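Local atomic coordinates of ABC-type amino acid transport system, periplasmic component (PDB entry 4YMX), a protein that binds arginine and serves as the substrate-binding component of an ABC transporter for amino acids. Residues T110-R113 with K114-V117; I138-F141 with D142-K145; A197-Y200 with L201-Y204; E243-S247 with G248-K252. All coordinates share one frame; numbering follows the deposited sequence.

Contact 1 (T110-R113 with K114-V117); sequences TAER and KKSV. With ARG (arginine), chain C.
The guanidinium of Arg113 meets the carboxylate of the bound arginine edge-on, with the carboxylate carbon lying in the guanidinium plane. NH1 of Arg113 donates to O of the ligand at 2.8 Å, and NH2 of Arg113 reaches OXT of the ligand in a nearly straight bond (172°). CG of Arg113 lies anti to the carbonyl carbon (chi1 -72°), and the chain then runs extended to NE, carrying the charge away from the turn and into the pocket. The backbone behind it is tied by several hydrogen bonds. Thr110 OG1 caps the short helix by accepting from Arg113 N at 3.0 Å, while Lys114 N bonds to Thr110 O. Further on, Arg113 O takes both Ser116 N, at 2.9 Å, and Val117 N, at 3.0 Å. Glu112 and Lys115 form an outer salt bridge, OE2 of Glu112 to NZ of Lys115 at 3.6 Å. A leucine in place of Arg113 would probably leave the ligand carboxylate without its charged, two-pronged partner. Because NH1 also bonds to Thr108 O and NH2 to Gly154 O, the guanidinium is fixed in rotation; the chemistry is consistent with recognition of the carboxylate common to amino acids.

Contact 2 (I138-F141 with D142-K145); sequences ISKF and DDLK
Asp143 folds its carboxylate back onto the backbone of Ser139 and Lys140, and this is where the turn is tightest. Asp143 OD2 accepts two amides: Ser139 N at 2.8 Å on the anti lone pair, and Lys140 N at 3.1 Å from above the carboxylate plane. CG of Asp143, anti to its own carbonyl carbon (chi1 -57°), stands beside the backbone N, which in turn bonds to Lys140 O at 2.9 Å. Beneath the turn, the two methyls of Leu144 part company: CD2 rests on CG2 of Ile138 at 3.9 Å, and CD1 on CD1 of Phe141 at 3.8 Å. The outer side is looser. There Lys140, an exposed residue, crosses the aspartate at about a right angle and brings NZ to the syn side of Asp143 OD1, at 3.1 Å, in a salt bridge. An alanine at Asp143 would probably leave the amides of Ser139 and Lys140 without their shared acceptor and the Lys140 ammonium without its mate. The aspartate-to-Lys140 amide bond recalls the returning half of a capping box, here at the start of a short 3-10 segment, continued by Leu144 N on Phe141 O, in the connection between strands 128-133 and 148-152.

Contact 3 (A197-Y200 with L201-Y204); sequences AKAY and LKEY
Ala197 begins the contact through its carbonyl oxygen, which accepts from Leu201 N at 2.9 Å and is flanked by CD1 of Leu201 at 3.3 Å. Lys198 O then receives only a weak bond from Lys202 N, a sign that the regular helical pattern is giving way. At Ala199 the shift is plain: its O accepts from Lys202 N at 3.2 Å, from well above the carbonyl plane. The Lys202 side chain, bent at chi3 (-39°) and again at chi4, curls back to bring NZ to the same oxygen, although the 2.5 Å between Lys202 NZ and Ala199 O is short enough to be treated with caution. Tyr200 closes the walk. Tyr200 O takes Tyr204 N at 2.9 Å, in the carbonyl plane and almost straight (170°), together with Glu203 N from above that plane. The two tyrosine side chains run side by side in the same direction; CE2 of Tyr204 comes to the edge of the Tyr200 ring, 4.1 Å from CD2 of Tyr200, with no stacking between them. Around this helix end, Tyr200 stacks on Phe179 of helix 175-183 and its OH bonds to the backbone O of Asp46, itself a residue of the ligand pocket, while Tyr204 leans on Met180 of that helix. Leu201 faces the sheet instead, against Val131 of strand 128-133 and Ile209 of strand 207-210.

Contact 4 (E243-S247 with G248-K252); sequences ELKQS and GEYDK
Ser247 OG is engaged twice, accepting from Glu249 N at 3.3 Å and donating to Glu243 O at 2.8 Å. Its placement between the backbone N and the carbonyl carbon (chi1 69°) lets it reach back to the last turn of one helix and forward to the first turn of the next. Glu243 O is itself shared, since Ser247 N approaches from the opposite face of its plane. Between the helices stands Gly248, with a positive phi of 98°; a beta carbon there would collide with Ser247 O. The chain turns so sharply that Tyr250 N reaches Leu244 O at 2.8 Å. On one flank CD2 of Leu244 touches CG of Glu249 at 3.5 Å. On the other, Lys245 and Tyr250 lie alongside, and CG of Lys245 sits over one face of the ring, 3.9 Å from the Tyr250 centroid, in a CH-pi contact. A water links Lys245 O to Asp251 N. Since Lys245 NZ bonds to Leu122 O and Tyr250 OH to Tyr123 O, the polar ends are anchored on strand 117-124, and the lysine meets the tyrosine chiefly through its aliphatic chain; any cation-pi attraction is at most weak.

Overall arrangement
Read from the N terminus, the four contacts follow in series, and none nests in or crosses another; each closes a local turn. Contact 1 joins helix 111-114 to strand 117-124, an outermost strand of the first five-stranded mixed sheet. The chain then passes into the second such sheet, where contact 2 shapes the connection between strands 128-133 and 148-152, and contact 3 ends helix 194-201 before strand 207-210. Contact 4, back beside the first sheet, joins helices 231-247 and 249-258. Contacts 1 and 3 lie on opposite sides of the chain's centre, their centres about 30 Å apart, whereas contacts 2 and 4 are the most distant pair, at about 40 Å between centres.

Contact 1 (T110-R113 with K114-V117)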
loop_
_atom_site.group_PDB
_atom_site.type_symbol
_atom_site.label_atom_id
_atom_site.label_comp_id
_atom_site.label_asym_id
_atom_site.label_seq_id
_atom_site.Cartn_x
_atom_site.Cartn_y
_atom_site.Cartn_z
ATOM N N THR A 110 7.004 3.360 9.539
ATOM C CA THR A 110 6.743 3.264 10.975
ATOM C C THR A 110 8.033 3.236 11.779
ATOM O O THR A 110 9.078 2.817 11.275
ATOM C CB THR A 110 5.922 2.003 11.320
ATOM O OG1 THR A 110 6.714 0.831 11.079
ATOM C CG2 THR A 110 4.673 1.935 10.474
ATOM N N ALA A 111 7.961 3.688 13.026
ATOM C CA ALA A 111 9.117 3.643 13.910
ATOM C C ALA A 111 9.666 2.218 14.010
ATOM O O ALA A 111 10.885 2.003 14.004
ATOM C CB ALA A 111 8.748 4.173 15.289
ATOM N N GLU A 112 8.765 1.245 14.085
ATOM C CA GLU A 112 9.167 -0.153 14.164
ATOM C C GLU A 112 9.976 -0.583 12.939
ATOM O O GLU A 112 11.043 -1.192 13.064
ATOM C CB GLU A 112 7.938 -1.050 14.326
ATOM C CG GLU A 112 8.239 -2.539 14.335
ATOM C CD GLU A 112 8.972 -2.996 15.590
ATOM O OE1 GLU A 112 9.410 -4.166 15.617
ATOM O OE2 GLU A 112 9.101 -2.207 16.550
ATOM N N ARG A 113 9.471 -0.261 11.754
ATOM C CA ARG A 113 10.154 -0.641 10.524
ATOM C C ARG A 113 11.504 0.052 10.354
ATOM O O ARG A 113 12.419 -0.517 9.767
ATOM C CB ARG A 113 9.261 -0.357 9.319
ATOM C CG ARG A 113 8.096 -1.314 9.199
ATOM C CD ARG A 113 7.088 -0.780 8.226
ATOM N NE ARG A 113 5.965 -1.694 8.087
ATOM C CZ ARG A 113 4.837 -1.387 7.455
ATOM N NH1 ARG A 113 4.686 -0.188 6.910
ATOM N NH2 ARG A 113 3.869 -2.290 7.352
ATOM N N LYS A 114 11.611 1.279 10.863
ATOM C CA LYS A 114 12.851 2.048 10.784
ATOM C C LYS A 114 14.018 1.376 11.513
ATOM O O LYS A 114 15.180 1.693 11.250
ATOM C CB LYS A 114 12.639 3.466 11.318
ATOM C CG LYS A 114 11.866 4.372 10.377
ATOM C CD LYS A 114 11.591 5.716 11.039
ATOM C CE LYS A 114 10.901 6.673 10.093
ATOM N NZ LYS A 114 10.618 7.977 10.758
ATOM N N LYS A 115 13.716 0.449 12.418
ATOM C CA LYS A 115 14.774 -0.302 13.093
ATOM C C LYS A 115 15.451 -1.258 12.120
ATOM O O LYS A 115 16.605 -1.648 12.320
ATOM C CB LYS A 115 14.214 -1.105 14.268
ATOM C CG LYS A 115 13.487 -0.275 15.320
ATOM C CD LYS A 115 12.899 -1.184 16.392
ATOM C CE LYS A 115 12.462 -0.394 17.610
ATOM N NZ LYS A 115 11.857 -1.276 18.647
ATOM N N SER A 116 14.730 -1.632 11.063
ATOM C CA SER A 116 15.180 -2.688 10.150
ATOM C C SER A 116 15.638 -2.179 8.787
ATOM O O SER A 116 16.587 -2.709 8.208
ATOM C CB SER A 116 14.071 -3.726 9.955
ATOM O OG SER A 116 13.768 -4.375 11.181
ATOM N N VAL A 117 14.939 -1.172 8.259
ATOM C CA VAL A 117 15.253 -0.597 6.953
ATOM C C VAL A 117 15.236 0.931 7.040
ATOM O O VAL A 117 14.805 1.495 8.045
ATOM C CB VAL A 117 14.268 -1.080 5.858
ATOM C CG1 VAL A 117 14.311 -2.601 5.718
ATOM C CG2 VAL A 117 12.845 -0.595 6.155
HETATM N N ARG C . 0.312 1.403 4.236
HETATM C CA ARG C . 0.137 0.069 4.869
HETATM C C ARG C . 1.446 -0.420 5.464
HETATM O O ARG C . 2.493 0.192 5.262
HETATM C CB ARG C . -0.379 -0.942 3.844
HETATM C CG ARG C . 0.477 -1.048 2.597
HETATM C CD ARG C . 0.084 -2.245 1.747
HETATM N NE ARG C . 0.668 -2.158 0.417
HETATM C CZ ARG C . 0.494 -3.060 -0.541
HETATM N NH1 ARG C . -0.245 -4.137 -0.332
HETATM N NH2 ARG C . 1.073 -2.881 -1.714
HETATM O OXT ARG C . 1.476 -1.434 6.158
HETATM O O HOH W 1 11.663 -3.528 12.690
#

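Contact 2 (I138-F141 with D142-K145)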
loop_
_atom_site.group_PDB
_atom_site.type_symbol
_atom_site.label_atom_id
_atom_site.label_comp_id
_atom_site.label_asym_id
_atom_site.label_seq_id
_atom_site.Cartn_x
_atom_site.Cartn_y
_atom_site.Cartn_z
ATOM N N ILE A 138 -22.932 -2.901 10.654
ATOM C CA ILE A 138 -21.885 -2.065 11.241
ATOM C C ILE A 138 -22.010 -0.618 10.773
ATOM O O ILE A 138 -22.015 -0.366 9.570
ATOM C CB ILE A 138 -20.505 -2.599 10.830
ATOM C CG1 ILE A 138 -20.287 -3.985 11.432
ATOM C CG2 ILE A 138 -19.398 -1.619 11.236
ATOM C CD1 ILE A 138 -19.089 -4.718 10.853
ATOM N N SER A 139 -22.101 0.322 11.716
ATOM C CA SER A 139 -22.210 1.750 11.391
ATOM C C SER A 139 -21.082 2.569 11.989
ATOM O O SER A 139 -20.737 3.642 11.487
ATOM C CB SER A 139 -23.530 2.318 11.917
ATOM O OG SER A 139 -24.643 1.725 11.292
ATOM N N LYS A 140 -20.530 2.091 13.094
ATOM C CA LYS A 140 -19.549 2.874 13.816
ATOM C C LYS A 140 -18.498 1.987 14.456
ATOM O O LYS A 140 -18.642 0.756 14.483
ATOM C CB LYS A 140 -20.234 3.749 14.864
ATOM C CG LYS A 140 -20.987 2.971 15.924
ATOM C CD LYS A 140 -21.791 3.917 16.814
ATOM C CE LYS A 140 -22.513 3.162 17.921
ATOM N NZ LYS A 140 -23.463 2.155 17.386
ATOM N N PHE A 141 -17.456 2.627 14.977
ATOM C CA PHE A 141 -16.293 1.930 15.509
ATOM C C PHE A 141 -16.641 0.910 16.598
ATOM O O PHE A 141 -16.114 -0.205 16.596
ATOM C CB PHE A 141 -15.257 2.944 16.000
ATOM C CG PHE A 141 -13.942 2.330 16.390
ATOM C CD1 PHE A 141 -13.073 1.849 15.422
ATOM C CD2 PHE A 141 -13.572 2.247 17.723
ATOM C CE1 PHE A 141 -11.855 1.292 15.784
ATOM C CE2 PHE A 141 -12.357 1.695 18.090
ATOM C CZ PHE A 141 -11.496 1.213 17.114
ATOM N N ASP A 142 -17.552 1.274 17.500
ATOM C CA ASP A 142 -17.953 0.371 18.573
ATOM C C ASP A 142 -18.544 -0.931 18.028
ATOM O O ASP A 142 -18.427 -1.981 18.662
ATOM C CB ASP A 142 -18.956 1.071 19.497
ATOM C CG ASP A 142 -19.113 0.364 20.819
ATOM O OD1 ASP A 142 -20.214 -0.158 21.085
ATOM O OD2 ASP A 142 -18.127 0.317 21.582
ATOM N N ASP A 143 -19.164 -0.865 16.852
ATOM C CA ASP A 143 -19.798 -2.039 16.251
ATOM C C ASP A 143 -18.799 -3.079 15.758
ATOM O O ASP A 143 -19.189 -4.189 15.422
ATOM C CB ASP A 143 -20.699 -1.637 15.079
ATOM C CG ASP A 143 -21.768 -0.632 15.463
ATOM O OD1 ASP A 143 -22.075 -0.471 16.665
ATOM O OD2 ASP A 143 -22.318 -0.003 14.538
ATOM N N LEU A 144 -17.520 -2.722 15.703
ATOM C CA LEU A 144 -16.491 -3.653 15.249
ATOM C C LEU A 144 -16.117 -4.690 16.295
ATOM O O LEU A 144 -15.467 -5.689 15.972
ATOM C CB LEU A 144 -15.231 -2.908 14.808
ATOM C CG LEU A 144 -15.411 -1.958 13.626
ATOM C CD1 LEU A 144 -14.122 -1.201 13.382
ATOM C CD2 LEU A 144 -15.852 -2.715 12.367
ATOM N N LYS A 145 -16.512 -4.454 17.545
ATOM C CA LYS A 145 -16.211 -5.411 18.610
ATOM C C LYS A 145 -16.717 -6.806 18.270
ATOM O O LYS A 145 -17.838 -6.966 17.777
ATOM C CB LYS A 145 -16.822 -4.963 19.940
ATOM C CG LYS A 145 -16.222 -3.698 20.495
ATOM C CD LYS A 145 -16.849 -3.341 21.830
ATOM C CE LYS A 145 -16.259 -2.044 22.340
ATOM N NZ LYS A 145 -16.252 -1.027 21.250
#

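Contact 3 (A197-Y200 with L201-Y204)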
loop_
_atom_site.group_PDB
_atom_site.type_symbol
_atom_site.label_atom_id
_atom_site.label_comp_id
_atom_site.label_asym_id
_atom_site.label_seq_id
_atom_site.Cartn_x
_atom_site.Cartn_y
_atom_site.Cartn_z
ATOM N N ALA A 197 -9.364 1.274 -1.124
ATOM C CA ALA A 197 -10.776 0.906 -1.032
ATOM C C ALA A 197 -11.585 1.525 -2.175
ATOM O O ALA A 197 -12.431 0.858 -2.777
ATOM C CB ALA A 197 -11.354 1.313 0.315
ATOM N N LYS A 198 -11.336 2.797 -2.476
ATOM C CA LYS A 198 -12.073 3.445 -3.559
ATOM C C LYS A 198 -11.833 2.736 -4.891
ATOM O O LYS A 198 -12.755 2.538 -5.683
ATOM C CB LYS A 198 -11.721 4.933 -3.655
ATOM C CG LYS A 198 -12.157 5.763 -2.459
ATOM C CD LYS A 198 -11.862 7.232 -2.726
ATOM C CE LYS A 198 -12.306 8.118 -1.583
ATOM N NZ LYS A 198 -11.931 9.546 -1.835
ATOM N N ALA A 199 -10.594 2.324 -5.132
ATOM C CA ALA A 199 -10.276 1.626 -6.368
ATOM C C ALA A 199 -11.023 0.295 -6.470
ATOM O O ALA A 199 -11.634 -0.004 -7.501
ATOM C CB ALA A 199 -8.780 1.411 -6.476
ATOM N N TYR A 200 -10.980 -0.502 -5.405
ATOM C CA TYR A 200 -11.689 -1.779 -5.405
ATOM C C TYR A 200 -13.202 -1.613 -5.549
ATOM O O TYR A 200 -13.857 -2.438 -6.187
ATOM C CB TYR A 200 -11.367 -2.574 -4.142
ATOM C CG TYR A 200 -10.098 -3.411 -4.233
ATOM C CD1 TYR A 200 -8.873 -2.912 -3.799
ATOM C CD2 TYR A 200 -10.135 -4.705 -4.739
ATOM C CE1 TYR A 200 -7.717 -3.679 -3.872
ATOM C CE2 TYR A 200 -8.983 -5.477 -4.824
ATOM C CZ TYR A 200 -7.779 -4.956 -4.385
ATOM O OH TYR A 200 -6.640 -5.727 -4.459
ATOM N N LEU A 201 -13.748 -0.549 -4.971
ATOM C CA LEU A 201 -15.193 -0.350 -4.975
ATOM C C LEU A 201 -15.727 0.105 -6.340
ATOM O O LEU A 201 -16.937 0.137 -6.557
ATOM C CB LEU A 201 -15.615 0.594 -3.840
ATOM C CG LEU A 201 -15.998 -0.127 -2.538
ATOM C CD1 LEU A 201 -14.924 -1.117 -2.083
ATOM C CD2 LEU A 201 -16.320 0.876 -1.428
ATOM N N LYS A 202 -14.829 0.431 -7.268
ATOM C CA LYS A 202 -15.242 0.634 -8.657
ATOM C C LYS A 202 -15.840 -0.650 -9.224
ATOM O O LYS A 202 -16.776 -0.608 -10.030
ATOM C CB LYS A 202 -14.077 1.133 -9.524
ATOM C CG LYS A 202 -13.493 2.472 -9.068
ATOM C CD LYS A 202 -12.460 3.010 -10.058
ATOM C CE LYS A 202 -11.587 1.902 -10.638
ATOM N NZ LYS A 202 -10.839 1.134 -9.604
ATOM N N GLU A 203 -15.316 -1.798 -8.794
ATOM C CA GLU A 203 -15.868 -3.079 -9.208
ATOM C C GLU A 203 -16.835 -3.653 -8.178
ATOM O O GLU A 203 -17.882 -4.201 -8.532
ATOM C CB GLU A 203 -14.747 -4.082 -9.484
ATOM C CG GLU A 203 -13.807 -3.650 -10.603
ATOM C CD GLU A 203 -14.547 -3.327 -11.885
ATOM O OE1 GLU A 203 -15.542 -4.018 -12.203
ATOM O OE2 GLU A 203 -14.135 -2.371 -12.573
ATOM N N TYR A 204 -16.498 -3.523 -6.900
ATOM C CA TYR A 204 -17.351 -4.069 -5.859
ATOM C C TYR A 204 -18.447 -3.069 -5.478
ATOM O O TYR A 204 -18.370 -2.371 -4.452
ATOM C CB TYR A 204 -16.516 -4.455 -4.646
ATOM C CG TYR A 204 -15.702 -5.724 -4.804
ATOM C CD1 TYR A 204 -16.287 -6.975 -4.597
ATOM C CD2 TYR A 204 -14.343 -5.679 -5.110
ATOM C CE1 TYR A 204 -15.548 -8.131 -4.702
ATOM C CE2 TYR A 204 -13.595 -6.842 -5.218
ATOM C CZ TYR A 204 -14.210 -8.060 -5.009
ATOM O OH TYR A 204 -13.501 -9.231 -5.102
#

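Contact 4 (E243-S247 with G248-K252)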
loop_
_atom_site.group_PDB
_atom_site.type_symbol
_atom_site.label_atom_id
_atom_site.label_comp_id
_atom_site.label_asym_id
_atom_site.label_seq_id
_atom_site.Cartn_x
_atom_site.Cartn_y
_atom_site.Cartn_z
ATOM N N GLU A 243 12.597 16.345 -6.682
ATOM C CA GLU A 243 12.529 16.916 -8.024
ATOM C C GLU A 243 11.176 16.676 -8.698
ATOM O O GLU A 243 10.684 17.540 -9.423
ATOM C CB GLU A 243 13.693 16.433 -8.894
ATOM C CG GLU A 243 13.690 16.962 -10.326
ATOM C CD GLU A 243 13.837 18.479 -10.433
ATOM O OE1 GLU A 243 13.711 18.980 -11.566
ATOM O OE2 GLU A 243 14.083 19.167 -9.411
ATOM N N LEU A 244 10.563 15.521 -8.451
ATOM C CA LEU A 244 9.206 15.293 -8.946
ATOM C C LEU A 244 8.273 16.378 -8.420
ATOM O O LEU A 244 7.517 16.992 -9.178
ATOM C CB LEU A 244 8.689 13.912 -8.513
ATOM C CG LEU A 244 9.286 12.701 -9.226
ATOM C CD1 LEU A 244 8.795 11.417 -8.562
ATOM C CD2 LEU A 244 8.944 12.714 -10.710
ATOM N N LYS A 245 8.348 16.631 -7.120
ATOM C CA LYS A 245 7.479 17.624 -6.497
ATOM C C LYS A 245 7.757 19.033 -7.002
ATOM O O LYS A 245 6.831 19.799 -7.287
ATOM C CB LYS A 245 7.613 17.585 -4.973
ATOM C CG LYS A 245 6.985 16.352 -4.313
ATOM C CD LYS A 245 7.284 16.365 -2.828
ATOM C CE LYS A 245 6.620 15.197 -2.116
ATOM N NZ LYS A 245 7.123 15.089 -0.711
ATOM N N GLN A 246 9.030 19.371 -7.139
ATOM C CA GLN A 246 9.399 20.746 -7.452
ATOM C C GLN A 246 9.318 21.075 -8.937
ATOM O O GLN A 246 9.279 22.246 -9.299
ATOM C CB GLN A 246 10.791 21.032 -6.887
ATOM C CG GLN A 246 10.808 20.982 -5.359
ATOM C CD GLN A 246 12.204 21.043 -4.774
ATOM O OE1 GLN A 246 13.197 20.954 -5.493
ATOM N NE2 GLN A 246 12.283 21.220 -3.457
ATOM N N SER A 247 9.260 20.055 -9.790
ATOM C CA SER A 247 9.263 20.267 -11.243
ATOM C C SER A 247 7.887 20.290 -11.882
ATOM O O SER A 247 7.763 20.606 -13.068
ATOM C CB SER A 247 10.065 19.173 -11.939
ATOM O OG SER A 247 9.381 17.929 -11.847
ATOM N N GLY A 248 6.857 19.933 -11.120
ATOM C CA GLY A 248 5.538 19.781 -11.690
ATOM C C GLY A 248 5.171 18.344 -12.022
ATOM O O GLY A 248 3.988 18.042 -12.191
ATOM N N GLU A 249 6.163 17.465 -12.125
ATOM C CA GLU A 249 5.892 16.094 -12.554
ATOM C C GLU A 249 5.056 15.321 -11.527
ATOM O O GLU A 249 4.197 14.525 -11.891
ATOM C CB GLU A 249 7.198 15.360 -12.866
ATOM C CG GLU A 249 7.009 13.947 -13.378
ATOM C CD GLU A 249 6.247 13.851 -14.695
ATOM O OE1 GLU A 249 5.701 12.759 -14.967
ATOM O OE2 GLU A 249 6.196 14.842 -15.463
ATOM N N TYR A 250 5.295 15.575 -10.248
ATOM C CA TYR A 250 4.534 14.938 -9.181
ATOM C C TYR A 250 3.054 15.240 -9.301
ATOM O O TYR A 250 2.205 14.349 -9.192
ATOM C CB TYR A 250 5.070 15.407 -7.837
ATOM C CG TYR A 250 4.369 14.889 -6.611
ATOM C CD1 TYR A 250 4.740 13.678 -6.031
ATOM C CD2 TYR A 250 3.367 15.633 -5.997
ATOM C CE1 TYR A 250 4.115 13.220 -4.879
ATOM C CE2 TYR A 250 2.737 15.186 -4.847
ATOM C CZ TYR A 250 3.119 13.980 -4.294
ATOM O OH TYR A 250 2.501 13.532 -3.143
ATOM N N ASP A 251 2.736 16.501 -9.537
ATOM C CA ASP A 251 1.335 16.869 -9.640
ATOM C C ASP A 251 0.658 16.212 -10.836
ATOM O O ASP A 251 -0.510 15.836 -10.760
ATOM C CB ASP A 251 1.188 18.385 -9.700
ATOM C CG ASP A 251 1.617 19.051 -8.421
ATOM O OD1 ASP A 251 1.142 18.634 -7.346
ATOM O OD2 ASP A 251 2.446 19.978 -8.491
ATOM N N LYS A 252 1.396 16.066 -11.936
ATOM C CA LYS A 252 0.893 15.341 -13.101
ATOM C C LYS A 252 0.588 13.880 -12.737
ATOM O O LYS A 252 -0.461 13.342 -13.100
ATOM C CB LYS A 252 1.891 15.432 -14.264
ATOM C CG LYS A 252 1.381 14.871 -15.581
ATOM C CD LYS A 252 2.407 15.034 -16.698
ATOM C CE LYS A 252 1.921 14.365 -17.975
ATOM N NZ LYS A 252 2.735 14.775 -19.151
HETATM O O HOH W 2 4.823 18.596 -8.946
#